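Local coordinates for protein restriction endonuclease S subunits (Thermoanaerobacter tengcongensis, PDB 3OKG) that probably binds DNA as the specificity subunit of a type I restriction-modification methyltransferase, in which it partners the modification subunits, at residues G287-S292 with L322-L327; C307-G310 with A314-R317. One frame throughout, in Å; residues are numbered along the deposited sequence.

Contact 1 (G287-S292 with L322-L327); sequences GDVLIS and LERFWL
The guanidinium group of R324 has G287 CA over one face, 3.8 Å from R324 NE. Over the opposite face stands the ring of its own helix neighbour F325, with F325 CE2 3.9 Å from R324 CZ and the two planes inclined. The G287 carbonyl lies above the guanidinium plane near NE, on the side of G287 CA; no hydrogen bond forms, and the exact position is doubtful because G287 O is modelled too close to R324 CD. The arginine chain gets there by bending at CG-CD (chi3 91°). G287 adopts a positive phi of 115°, at which a CB would run into the preceding carbonyl oxygen. Deeper in, V289 of strand 289-292 points at the first turn of helix 324-333, and its CG2 meets L327 CD2 at 4.0 Å, the two side chains crossing obliquely. L327 CG is anti to the backbone N (chi1 178°), which puts one methyl, CD2, against the valine. L328 and L331 extend this apolar patch on V289. An alanine in place of R324 would probably uncover G287 and leave F325 without the flat group beside it. With no hydrogen bond or charge pairing across it, the contact joins helix to sheet through dispersion and shape, buried at V289 and L327, with the arginine's charge kept at the partly exposed margin.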
# COMPACT_ATOMS: atom_id res chain seq x y z
N GLY A 287 -16.33 5.63 28.34
CA GLY A 287 -17.48 6.14 27.63
C GLY A 287 -17.20 7.55 27.16
O GLY A 287 -17.15 7.80 25.96
N ASP A 288 -16.98 8.46 28.10
CA ASP A 288 -16.83 9.87 27.76
C ASP A 288 -16.00 10.12 26.52
O ASP A 288 -14.99 9.45 26.28
CB ASP A 288 -16.16 10.67 28.88
CG ASP A 288 -16.81 10.45 30.22
OD1 ASP A 288 -17.93 9.91 30.27
OD2 ASP A 288 -16.18 10.81 31.24
N VAL A 289 -16.43 11.11 25.75
CA VAL A 289 -15.74 11.51 24.55
C VAL A 289 -14.72 12.56 24.93
O VAL A 289 -15.01 13.44 25.74
CB VAL A 289 -16.76 12.09 23.52
CG1 VAL A 289 -16.04 12.69 22.32
CG2 VAL A 289 -17.73 10.98 23.07
N LEU A 290 -13.52 12.45 24.38
CA LEU A 290 -12.48 13.44 24.65
C LEU A 290 -12.35 14.31 23.42
O LEU A 290 -12.44 13.81 22.30
CB LEU A 290 -11.12 12.76 24.97
CG LEU A 290 -11.11 11.71 26.08
CD1 LEU A 290 -9.78 10.97 26.12
CD2 LEU A 290 -11.40 12.34 27.45
N ILE A 291 -12.14 15.60 23.61
CA ILE A 291 -12.03 16.49 22.47
C ILE A 291 -10.90 17.49 22.70
O ILE A 291 -10.69 17.93 23.83
CB ILE A 291 -13.36 17.21 22.20
CG1 ILE A 291 -13.29 18.02 20.90
CG2 ILE A 291 -13.76 18.08 23.38
CD1 ILE A 291 -14.65 18.33 20.31
N SER A 292 -10.17 17.82 21.64
CA SER A 292 -9.04 18.74 21.76
C SER A 292 -9.56 20.16 21.77
O SER A 292 -10.31 20.54 20.89
CB SER A 292 -8.07 18.55 20.60
OG SER A 292 -7.07 19.56 20.61
N LEU A 322 -28.71 10.86 25.34
CA LEU A 322 -27.74 11.00 24.25
C LEU A 322 -26.80 9.79 24.20
O LEU A 322 -26.14 9.47 25.19
CB LEU A 322 -26.93 12.29 24.41
CG LEU A 322 -25.72 12.50 23.47
CD1 LEU A 322 -26.19 12.71 22.02
CD2 LEU A 322 -24.90 13.70 23.90
N GLU A 323 -26.76 9.12 23.04
CA GLU A 323 -25.87 8.00 22.79
C GLU A 323 -24.45 8.50 22.54
O GLU A 323 -24.24 9.46 21.80
CB GLU A 323 -26.34 7.21 21.56
CG GLU A 323 -27.52 6.31 21.82
CD GLU A 323 -27.16 5.12 22.70
OE1 GLU A 323 -25.96 4.78 22.79
OE2 GLU A 323 -28.07 4.52 23.31
N ARG A 324 -23.49 7.83 23.16
CA ARG A 324 -22.09 8.19 23.00
C ARG A 324 -21.72 8.28 21.53
O ARG A 324 -21.08 9.23 21.07
CB ARG A 324 -21.23 7.08 23.64
CG ARG A 324 -19.78 7.20 23.30
CD ARG A 324 -18.93 6.56 24.38
NE ARG A 324 -18.64 5.16 24.15
CZ ARG A 324 -19.39 4.16 24.58
NH1 ARG A 324 -20.51 4.42 25.25
NH2 ARG A 324 -19.03 2.90 24.33
N PHE A 325 -22.11 7.26 20.79
CA PHE A 325 -21.70 7.19 19.39
C PHE A 325 -22.44 8.15 18.47
O PHE A 325 -21.92 8.52 17.41
CB PHE A 325 -21.73 5.75 18.91
CG PHE A 325 -20.63 4.92 19.54
CD1 PHE A 325 -19.30 5.30 19.38
CD2 PHE A 325 -20.92 3.81 20.31
CE1 PHE A 325 -18.27 4.56 19.97
CE2 PHE A 325 -19.90 3.07 20.90
CZ PHE A 325 -18.57 3.46 20.73
N TRP A 326 -23.63 8.59 18.88
CA TRP A 326 -24.33 9.68 18.13
C TRP A 326 -23.51 10.96 18.24
O TRP A 326 -23.23 11.64 17.25
CB TRP A 326 -25.74 9.89 18.70
CG TRP A 326 -26.58 10.94 17.99
CD1 TRP A 326 -26.93 12.19 18.47
CD2 TRP A 326 -27.19 10.82 16.69
NE1 TRP A 326 -27.72 12.85 17.54
CE2 TRP A 326 -27.91 12.03 16.45
CE3 TRP A 326 -27.24 9.81 15.72
CZ2 TRP A 326 -28.61 12.26 15.27
CZ3 TRP A 326 -27.95 10.03 14.55
CH2 TRP A 326 -28.63 11.25 14.33
N LEU A 327 -23.12 11.27 19.48
CA LEU A 327 -22.26 12.41 19.76
C LEU A 327 -20.95 12.34 18.97
O LEU A 327 -20.53 13.32 18.34
CB LEU A 327 -21.92 12.45 21.26
CG LEU A 327 -20.98 13.58 21.69
CD1 LEU A 327 -21.52 14.93 21.23
CD2 LEU A 327 -20.79 13.57 23.21

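Contact 2 (C307-G310 with A314-R317); sequences CCIG and AALR
I309 meets A314 and A315 where two β-sheets of the second DNA-specificity domain pack together: strand 307-309 belongs to a mixed five-stranded sheet, strand 313-318 to an antiparallel four-stranded one. A single methyl does the touching. I309 CD1 sits over the peptide bond between A314 and A315, 3.5 Å from A315 N and 3.7 Å from A314 C. Its height above the peptide plane is almost the whole of both distances, so the methyl presses on the flat of the amide and does not enter the plane in which the group's hydrogen-bonding directions lie. The same methyl also touches the side chain of A315, with I309 CD1 3.9 Å from A315 CB.

Two torsions bring it there. I309 CG1 lies between the backbone N and the carbonyl carbon (chi1 56°), and the chain then runs out extended (chi2 167°), reaching across from one sheet to the other. I309 also packs on L290 of strand 289-292, the neighbour of strand 313-318.

The strands are successive in the chain and separated by a short connection, yet no hydrogen bond runs between them; each is an inner strand of its own sheet. I309 shares backbone bonds with Q243 and K282, whereas A314 pairs with I291. The small A315 side chain, turned toward the isoleucine, lets CD1 come down on the peptide. A314 CB is turned to the other side of its strand, against M241 and I291. On the far side of strand 307-309, C308 packs against F259 of strand 257-260.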
# COMPACT_ATOMS: atom_id res chain seq x y z
N CYS A 307 -9.49 8.29 33.90
CA CYS A 307 -8.26 9.00 33.61
C CYS A 307 -8.47 10.46 33.99
O CYS A 307 -9.54 10.81 34.49
CB CYS A 307 -7.88 8.87 32.14
SG CYS A 307 -9.11 9.53 30.93
N CYS A 308 -7.47 11.30 33.75
CA CYS A 308 -7.63 12.74 33.95
C CYS A 308 -6.96 13.52 32.82
O CYS A 308 -6.00 13.05 32.21
CB CYS A 308 -7.10 13.18 35.32
SG CYS A 308 -5.40 12.69 35.66
N ILE A 309 -7.49 14.71 32.56
CA ILE A 309 -7.16 15.48 31.38
C ILE A 309 -6.66 16.88 31.70
O ILE A 309 -7.11 17.50 32.67
CB ILE A 309 -8.41 15.59 30.48
CG1 ILE A 309 -9.59 16.21 31.26
CG2 ILE A 309 -8.80 14.20 29.96
CD1 ILE A 309 -10.77 16.66 30.39
N GLY A 310 -5.74 17.37 30.88
CA GLY A 310 -5.15 18.68 31.08
C GLY A 310 -5.67 19.77 30.17
O GLY A 310 -6.66 19.60 29.45
N ALA A 314 -11.12 18.64 26.61
CA ALA A 314 -12.35 18.63 27.38
C ALA A 314 -12.88 17.19 27.34
O ALA A 314 -12.59 16.45 26.40
CB ALA A 314 -13.37 19.59 26.77
N ALA A 315 -13.60 16.77 28.37
CA ALA A 315 -14.32 15.49 28.33
C ALA A 315 -15.83 15.74 28.29
O ALA A 315 -16.35 16.61 29.01
CB ALA A 315 -13.95 14.64 29.51
N LEU A 316 -16.54 14.99 27.45
CA LEU A 316 -17.99 15.14 27.28
C LEU A 316 -18.66 13.87 27.73
O LEU A 316 -18.37 12.77 27.21
CB LEU A 316 -18.33 15.40 25.81
CG LEU A 316 -17.41 16.42 25.16
CD1 LEU A 316 -17.59 16.41 23.64
CD2 LEU A 316 -17.68 17.79 25.72
N ARG A 317 -19.52 13.98 28.72
CA ARG A 317 -20.15 12.78 29.25
C ARG A 317 -21.63 12.86 28.96
O ARG A 317 -22.34 13.66 29.57
CB ARG A 317 -19.93 12.63 30.75
CG ARG A 317 -20.46 11.30 31.27
CD ARG A 317 -20.09 11.07 32.72
NE ARG A 317 -18.64 10.93 32.91
CZ ARG A 317 -17.93 11.60 33.81
NH1 ARG A 317 -18.52 12.46 34.64
NH2 ARG A 317 -16.62 11.41 33.90

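Overall arrangement
Both contacts involve the antiparallel sheet of the second specificity domain, in which strands 289-292 and 313-318 are neighbours; the centres of the two contacts are about 11 Å apart. Contact 1 brings a helix to this sheet; contact 2, nested within the chain loop that contact 1 closes, brings a second sheet to it. Each relies on apolar packing, but their chemistry follows their place: contact 2 is uncharged and wholly buried between sheets, whereas contact 1 adds to its apolar core a charged group at the partly exposed margin. Polar links join the two: D288 OD2 and R317 NH2 form a salt bridge of 2.8 Å, and L316 N probably bonds to V289 O.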